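Local structure of alkyl hydroperoxide reductase E (Mycobacterium tuberculosis, 5C04) at residues L3-Q17 with L91-Y105. The protein probably reduces hydrogen peroxide and organic hydroperoxides to water and alcohols, and may protect the cell against oxidative stress and peroxynitrite. The protein carries 1 engineered substitution. Sequence-based numbering, arbitrary orientation.
Sequences LNVGATAPDFTLRDQ and LLSDFWPHGAVSQAY
The amide of L91 gives its hydrogen to OE1 of Q17, N to OE1 2.9 Å and nearly straight at 172°. Glutamine suits this buried place because its amide group can both accept and donate: OE1 serves L91 while NE2 bonds to the carbonyl O of F89. A chain bent at its second torsion (chi2 -95°) swings that group back toward strand 91-93. The forked end of L92 serves two neighbours, CD1 resting 3.7 Å from F12 CE1 and CD2 against CB of D16, whose carboxylate instead serves the amides of N18 and Q20. From S93 the backbone N donates to the carbonyl O of R15 over 2.9 Å, and the carbonyl O of S93 takes a hydrogen from a water that accepts one from R15 N; the small hydroxyl reaches G73 O. Strands 13-16 and 91-93 pair antiparallel but steeply inclined, at 121° between their directions, and 91-93 also runs parallel to 65-71 in the central sheet of the thioredoxin fold of peroxiredoxins. D94 has two oxygens for the first turn of helix 100-104, OD1 accepting from V101 N and OD2 from both N and OG of S102. Two branches let V101 touch F12 CB (CG2, 3.7 Å) and L14 CD2, which also meets S93 O, with CG1 beside the phenyl ring. A104 is small enough to let P10 settle on the helix, CB to CB 4.1 Å. Y105 combines a flat apolar face for P10, whose CD sits 3.9 Å from the ring centroid in a CH-pi contact, with a phenol OH that donates to P10 O at 2.7 Å and lies at the edge of the F12 ring. Its carbonyl O accepts from L3 N, which approaches from above the carbonyl plane; L3 CD1 rests 3.5 Å from the carbonyl O of A104 and more loosely, obliquely, beside the Y105 ring.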
loop_
_atom_site.group_PDB
_atom_site.type_symbol
_atom_site.label_atom_id
_atom_site.label_comp_id
_atom_site.label_asym_id
_atom_site.label_seq_id
_atom_site.Cartn_x
_atom_site.Cartn_y
_atom_site.Cartn_z
ATOM N N LEU A 3 -1.656 22.247 -8.540
ATOM C CA LEU A 3 -2.225 22.880 -9.729
ATOM C C LEU A 3 -3.307 23.861 -9.317
ATOM O O LEU A 3 -4.035 23.626 -8.361
ATOM C CB LEU A 3 -2.818 21.837 -10.669
ATOM C CG LEU A 3 -1.848 20.862 -11.353
ATOM C CD1 LEU A 3 -2.644 19.912 -12.225
ATOM C CD2 LEU A 3 -0.776 21.560 -12.190
ATOM N N ASN A 4 -3.408 24.972 -10.047
ATOM C CA ASN A 4 -4.312 26.044 -9.680
ATOM C C ASN A 4 -5.577 26.045 -10.508
ATOM O O ASN A 4 -5.650 25.434 -11.577
ATOM C CB ASN A 4 -3.596 27.396 -9.798
ATOM C CG ASN A 4 -2.622 27.628 -8.659
ATOM O OD1 ASN A 4 -3.021 27.705 -7.492
ATOM N ND2 ASN A 4 -1.348 27.722 -8.979
ATOM N N VAL A 5 -6.570 26.761 -9.995
ATOM C CA VAL A 5 -7.800 27.023 -10.723
ATOM C C VAL A 5 -7.451 27.645 -12.077
ATOM O O VAL A 5 -6.624 28.562 -12.157
ATOM C CB VAL A 5 -8.727 27.964 -9.915
ATOM C CG1 VAL A 5 -9.976 28.319 -10.711
ATOM C CG2 VAL A 5 -9.107 27.330 -8.585
ATOM N N GLY A 6 -8.058 27.118 -13.135
ATOM C CA GLY A 6 -7.755 27.543 -14.483
ATOM C C GLY A 6 -6.978 26.529 -15.277
ATOM O O GLY A 6 -7.101 26.460 -16.499
ATOM N N ALA A 7 -6.172 25.725 -14.589
ATOM C CA ALA A 7 -5.353 24.740 -15.263
ATOM C C ALA A 7 -6.210 23.606 -15.803
ATOM O O ALA A 7 -7.283 23.305 -15.274
ATOM C CB ALA A 7 -4.296 24.187 -14.310
ATOM N N THR A 8 -5.710 22.955 -16.842
ATOM C CA THR A 8 -6.331 21.752 -17.354
ATOM C C THR A 8 -5.926 20.612 -16.427
ATOM O O THR A 8 -4.741 20.428 -16.138
ATOM C CB THR A 8 -5.889 21.460 -18.792
ATOM O OG1 THR A 8 -6.305 22.545 -19.639
ATOM C CG2 THR A 8 -6.500 20.158 -19.309
ATOM N N ALA A 9 -6.919 19.872 -15.951
ATOM C CA ALA A 9 -6.670 18.706 -15.078
ATOM C C ALA A 9 -5.900 17.614 -15.829
ATOM O O ALA A 9 -6.371 17.158 -16.870
ATOM C CB ALA A 9 -7.993 18.145 -14.609
ATOM N N PRO A 10 -4.734 17.156 -15.293
ATOM C CA PRO A 10 -4.007 16.085 -15.972
ATOM C C PRO A 10 -4.860 14.841 -16.118
ATOM O O PRO A 10 -5.534 14.455 -15.162
ATOM C CB PRO A 10 -2.812 15.840 -15.047
ATOM C CG PRO A 10 -2.541 17.184 -14.466
ATOM C CD PRO A 10 -3.893 17.815 -14.278
ATOM N N ASP A 11 -4.825 14.190 -17.281
ATOM C CA ASP A 11 -5.580 12.948 -17.430
ATOM C C ASP A 11 -4.894 11.841 -16.640
ATOM O O ASP A 11 -3.688 11.878 -16.363
ATOM C CB ASP A 11 -5.699 12.470 -18.886
ATOM C CG ASP A 11 -6.952 11.574 -19.122
ATOM O OD1 ASP A 11 -7.783 11.366 -18.192
ATOM O OD2 ASP A 11 -7.120 11.106 -20.278
ATOM N N PHE A 12 -5.701 10.867 -16.277
ATOM C CA PHE A 12 -5.184 9.678 -15.640
ATOM C C PHE A 12 -6.078 8.499 -15.914
ATOM O O PHE A 12 -7.263 8.661 -16.176
ATOM C CB PHE A 12 -5.007 9.874 -14.116
ATOM C CG PHE A 12 -6.292 10.195 -13.357
ATOM C CD1 PHE A 12 -7.241 9.215 -13.100
ATOM C CD2 PHE A 12 -6.535 11.483 -12.885
ATOM C CE1 PHE A 12 -8.409 9.507 -12.402
ATOM C CE2 PHE A 12 -7.694 11.780 -12.182
ATOM C CZ PHE A 12 -8.631 10.794 -11.931
ATOM N N THR A 13 -5.478 7.310 -15.816
ATOM C CA THR A 13 -6.217 6.062 -15.826
ATOM C C THR A 13 -5.708 5.218 -14.665
ATOM O O THR A 13 -4.525 4.837 -14.653
ATOM C CB THR A 13 -6.010 5.282 -17.138
ATOM O OG1 THR A 13 -6.275 6.139 -18.268
ATOM C CG2 THR A 13 -6.930 4.060 -17.190
ATOM N N LEU A 14 -6.594 4.912 -13.715
ATOM C CA LEU A 14 -6.212 4.161 -12.505
ATOM C C LEU A 14 -7.215 3.053 -12.208
ATOM O O LEU A 14 -8.386 3.119 -12.570
ATOM C CB LEU A 14 -6.129 5.110 -11.284
ATOM C CG LEU A 14 -5.087 6.228 -11.346
ATOM C CD1 LEU A 14 -5.252 7.186 -10.163
ATOM C CD2 LEU A 14 -3.642 5.735 -11.401
ATOM N N ARG A 15 -6.758 2.039 -11.498
ATOM C CA ARG A 15 -7.626 0.982 -11.029
ATOM C C ARG A 15 -8.438 1.343 -9.790
ATOM O O ARG A 15 -7.891 1.891 -8.813
ATOM C CB ARG A 15 -6.772 -0.231 -10.674
ATOM C CG ARG A 15 -5.862 -0.721 -11.781
ATOM C CD ARG A 15 -6.497 -1.899 -12.481
ATOM N NE ARG A 15 -5.660 -2.328 -13.583
ATOM C CZ ARG A 15 -6.115 -2.945 -14.660
ATOM N NH1 ARG A 15 -7.416 -3.207 -14.780
ATOM N NH2 ARG A 15 -5.274 -3.274 -15.622
ATOM N N ASP A 16 -9.720 0.990 -9.779
ATOM C CA ASP A 16 -10.524 1.086 -8.560
ATOM C C ASP A 16 -10.433 -0.174 -7.710
ATOM O O ASP A 16 -9.682 -1.112 -8.053
ATOM C CB ASP A 16 -11.995 1.509 -8.875
ATOM C CG ASP A 16 -12.835 0.405 -9.529
ATOM O OD1 ASP A 16 -12.452 -0.796 -9.541
ATOM O OD2 ASP A 16 -13.940 0.759 -10.037
ATOM N N GLN A 17 -11.170 -0.209 -6.607
ATOM C CA GLN A 17 -11.085 -1.299 -5.614
ATOM C C GLN A 17 -11.499 -2.646 -6.185
ATOM O O GLN A 17 -11.136 -3.686 -5.649
ATOM C CB GLN A 17 -11.896 -0.992 -4.355
ATOM C CG GLN A 17 -13.405 -0.789 -4.587
ATOM C CD GLN A 17 -13.804 0.670 -4.741
ATOM O OE1 GLN A 17 -13.181 1.414 -5.472
ATOM N NE2 GLN A 17 -14.857 1.068 -4.050
ATOM N N LEU A 91 -12.543 4.190 -5.094
ATOM C CA LEU A 91 -11.245 4.467 -4.486
ATOM C C LEU A 91 -10.242 4.018 -5.509
ATOM O O LEU A 91 -10.261 2.834 -5.901
ATOM C CB LEU A 91 -11.056 3.659 -3.223
ATOM C CG LEU A 91 -11.768 4.171 -1.966
ATOM C CD1 LEU A 91 -13.266 3.978 -1.981
ATOM C CD2 LEU A 91 -11.220 3.463 -0.737
ATOM N N LEU A 92 -9.413 4.954 -5.964
ATOM C CA LEU A 92 -8.452 4.703 -7.037
ATOM C C LEU A 92 -7.052 4.540 -6.520
ATOM O O LEU A 92 -6.663 5.201 -5.552
ATOM C CB LEU A 92 -8.453 5.830 -8.052
ATOM C CG LEU A 92 -9.808 6.178 -8.638
ATOM C CD1 LEU A 92 -9.577 7.165 -9.766
ATOM C CD2 LEU A 92 -10.587 4.960 -9.112
ATOM N N SER A 93 -6.288 3.656 -7.180
ATOM C CA SER A 93 -4.933 3.290 -6.733
ATOM C C SER A 93 -3.836 4.014 -7.494
ATOM O O SER A 93 -3.579 3.692 -8.662
ATOM C CB SER A 93 -4.722 1.788 -6.905
ATOM O OG SER A 93 -5.505 1.076 -5.995
ATOM N N ASP A 94 -3.185 4.968 -6.831
ATOM C CA ASP A 94 -2.035 5.683 -7.380
ATOM C C ASP A 94 -0.753 4.945 -6.904
ATOM O O ASP A 94 0.136 5.525 -6.291
ATOM C CB ASP A 94 -2.092 7.159 -6.914
ATOM C CG ASP A 94 -1.133 8.074 -7.677
ATOM O OD1 ASP A 94 -0.676 7.728 -8.805
ATOM O OD2 ASP A 94 -0.803 9.153 -7.135
ATOM N N PHE A 95 -0.703 3.662 -7.248
ATOM C CA PHE A 95 0.160 2.678 -6.568
ATOM C C PHE A 95 1.509 2.411 -7.241
ATOM O O PHE A 95 2.545 2.344 -6.562
ATOM C CB PHE A 95 -0.599 1.366 -6.460
ATOM C CG PHE A 95 0.241 0.196 -6.002
ATOM C CD1 PHE A 95 0.569 0.061 -4.661
ATOM C CD2 PHE A 95 0.647 -0.779 -6.899
ATOM C CE1 PHE A 95 1.336 -0.993 -4.225
ATOM C CE2 PHE A 95 1.419 -1.829 -6.476
ATOM C CZ PHE A 95 1.753 -1.934 -5.145
ATOM N N TRP A 96 1.492 2.237 -8.554
ATOM C CA TRP A 96 2.720 1.922 -9.286
ATOM C C TRP A 96 2.523 2.323 -10.745
ATOM O O TRP A 96 1.738 1.688 -11.451
ATOM C CB TRP A 96 3.029 0.435 -9.163
ATOM C CG TRP A 96 4.369 0.080 -9.712
ATOM C CD1 TRP A 96 4.648 -0.663 -10.832
ATOM C CD2 TRP A 96 5.626 0.428 -9.142
ATOM N NE1 TRP A 96 6.006 -0.807 -10.979
ATOM C CE2 TRP A 96 6.632 -0.129 -9.966
ATOM C CE3 TRP A 96 6.007 1.143 -8.014
ATOM C CZ2 TRP A 96 7.990 0.006 -9.674
ATOM C CZ3 TRP A 96 7.351 1.283 -7.738
ATOM C CH2 TRP A 96 8.320 0.731 -8.561
ATOM N N PRO A 97 3.185 3.384 -11.204
ATOM C CA PRO A 97 4.174 4.167 -10.449
ATOM C C PRO A 97 3.620 4.858 -9.201
ATOM O O PRO A 97 2.504 5.386 -9.221
ATOM C CB PRO A 97 4.642 5.223 -11.454
ATOM C CG PRO A 97 3.552 5.301 -12.456
ATOM C CD PRO A 97 2.949 3.942 -12.550
ATOM N N HIS A 98 4.421 4.857 -8.141
ATOM C CA HIS A 98 3.986 5.249 -6.785
ATOM C C HIS A 98 3.768 6.773 -6.692
ATOM O O HIS A 98 4.711 7.555 -6.767
ATOM C CB HIS A 98 5.055 4.785 -5.796
ATOM C CG HIS A 98 4.723 4.988 -4.346
ATOM N ND1 HIS A 98 4.892 4.006 -3.394
ATOM C CD2 HIS A 98 4.324 6.090 -3.665
ATOM C CE1 HIS A 98 4.600 4.479 -2.201
ATOM N NE2 HIS A 98 4.232 5.742 -2.343
ATOM N N GLY A 99 2.506 7.191 -6.520
ATOM C CA GLY A 99 2.219 8.603 -6.407
ATOM C C GLY A 99 2.298 9.426 -7.691
ATOM O O GLY A 99 2.341 10.653 -7.601
ATOM N N ALA A 100 2.280 8.790 -8.864
ATOM C CA ALA A 100 2.493 9.552 -10.130
ATOM C C ALA A 100 1.387 10.567 -10.384
ATOM O O ALA A 100 1.658 11.709 -10.768
ATOM C CB ALA A 100 2.616 8.606 -11.310
ATOM N N VAL A 101 0.135 10.151 -10.176
ATOM C CA VAL A 101 -1.002 11.074 -10.395
ATOM C C VAL A 101 -0.962 12.181 -9.361
ATOM O O VAL A 101 -1.133 13.369 -9.683
ATOM C CB VAL A 101 -2.342 10.338 -10.434
ATOM C CG1 VAL A 101 -3.483 11.333 -10.618
ATOM C CG2 VAL A 101 -2.320 9.323 -11.576
ATOM N N SER A 102 -0.722 11.818 -8.108
ATOM C CA SER A 102 -0.569 12.805 -7.047
ATOM C C SER A 102 0.508 13.859 -7.390
ATOM O O SER A 102 0.308 15.071 -7.197
ATOM C CB SER A 102 -0.263 12.091 -5.722
ATOM O OG SER A 102 -1.293 11.174 -5.386
ATOM N N GLN A 103 1.632 13.398 -7.937
ATOM C CA GLN A 103 2.694 14.293 -8.388
ATOM C C GLN A 103 2.243 15.196 -9.533
ATOM O O GLN A 103 2.579 16.372 -9.533
ATOM C CB GLN A 103 3.919 13.496 -8.844
ATOM C CG GLN A 103 4.676 12.841 -7.714
ATOM C CD GLN A 103 5.833 12.021 -8.244
ATOM O OE1 GLN A 103 5.702 11.322 -9.251
ATOM N NE2 GLN A 103 6.977 12.117 -7.587
ATOM N N ALA A 104 1.515 14.637 -10.500
ATOM C CA ALA A 104 0.984 15.435 -11.637
ATOM C C ALA A 104 0.085 16.550 -11.181
ATOM O O ALA A 104 -0.007 17.594 -11.862
ATOM C CB ALA A 104 0.216 14.544 -12.607
ATOM N N TYR A 105 -0.653 16.338 -10.087
ATOM C CA TYR A 105 -1.535 17.359 -9.538
ATOM C C TYR A 105 -0.831 18.269 -8.533
ATOM O O TYR A 105 -1.442 19.234 -8.057
ATOM C CB TYR A 105 -2.817 16.723 -8.928
ATOM C CG TYR A 105 -3.857 16.365 -9.968
ATOM C CD1 TYR A 105 -3.732 15.234 -10.783
ATOM C CD2 TYR A 105 -4.970 17.196 -10.177
ATOM C CE1 TYR A 105 -4.673 14.927 -11.765
ATOM C CE2 TYR A 105 -5.931 16.884 -11.127
ATOM C CZ TYR A 105 -5.764 15.769 -11.944
ATOM O OH TYR A 105 -6.682 15.431 -12.912
HETATM O O HOH W 1 -4.084 1.848 -10.621
#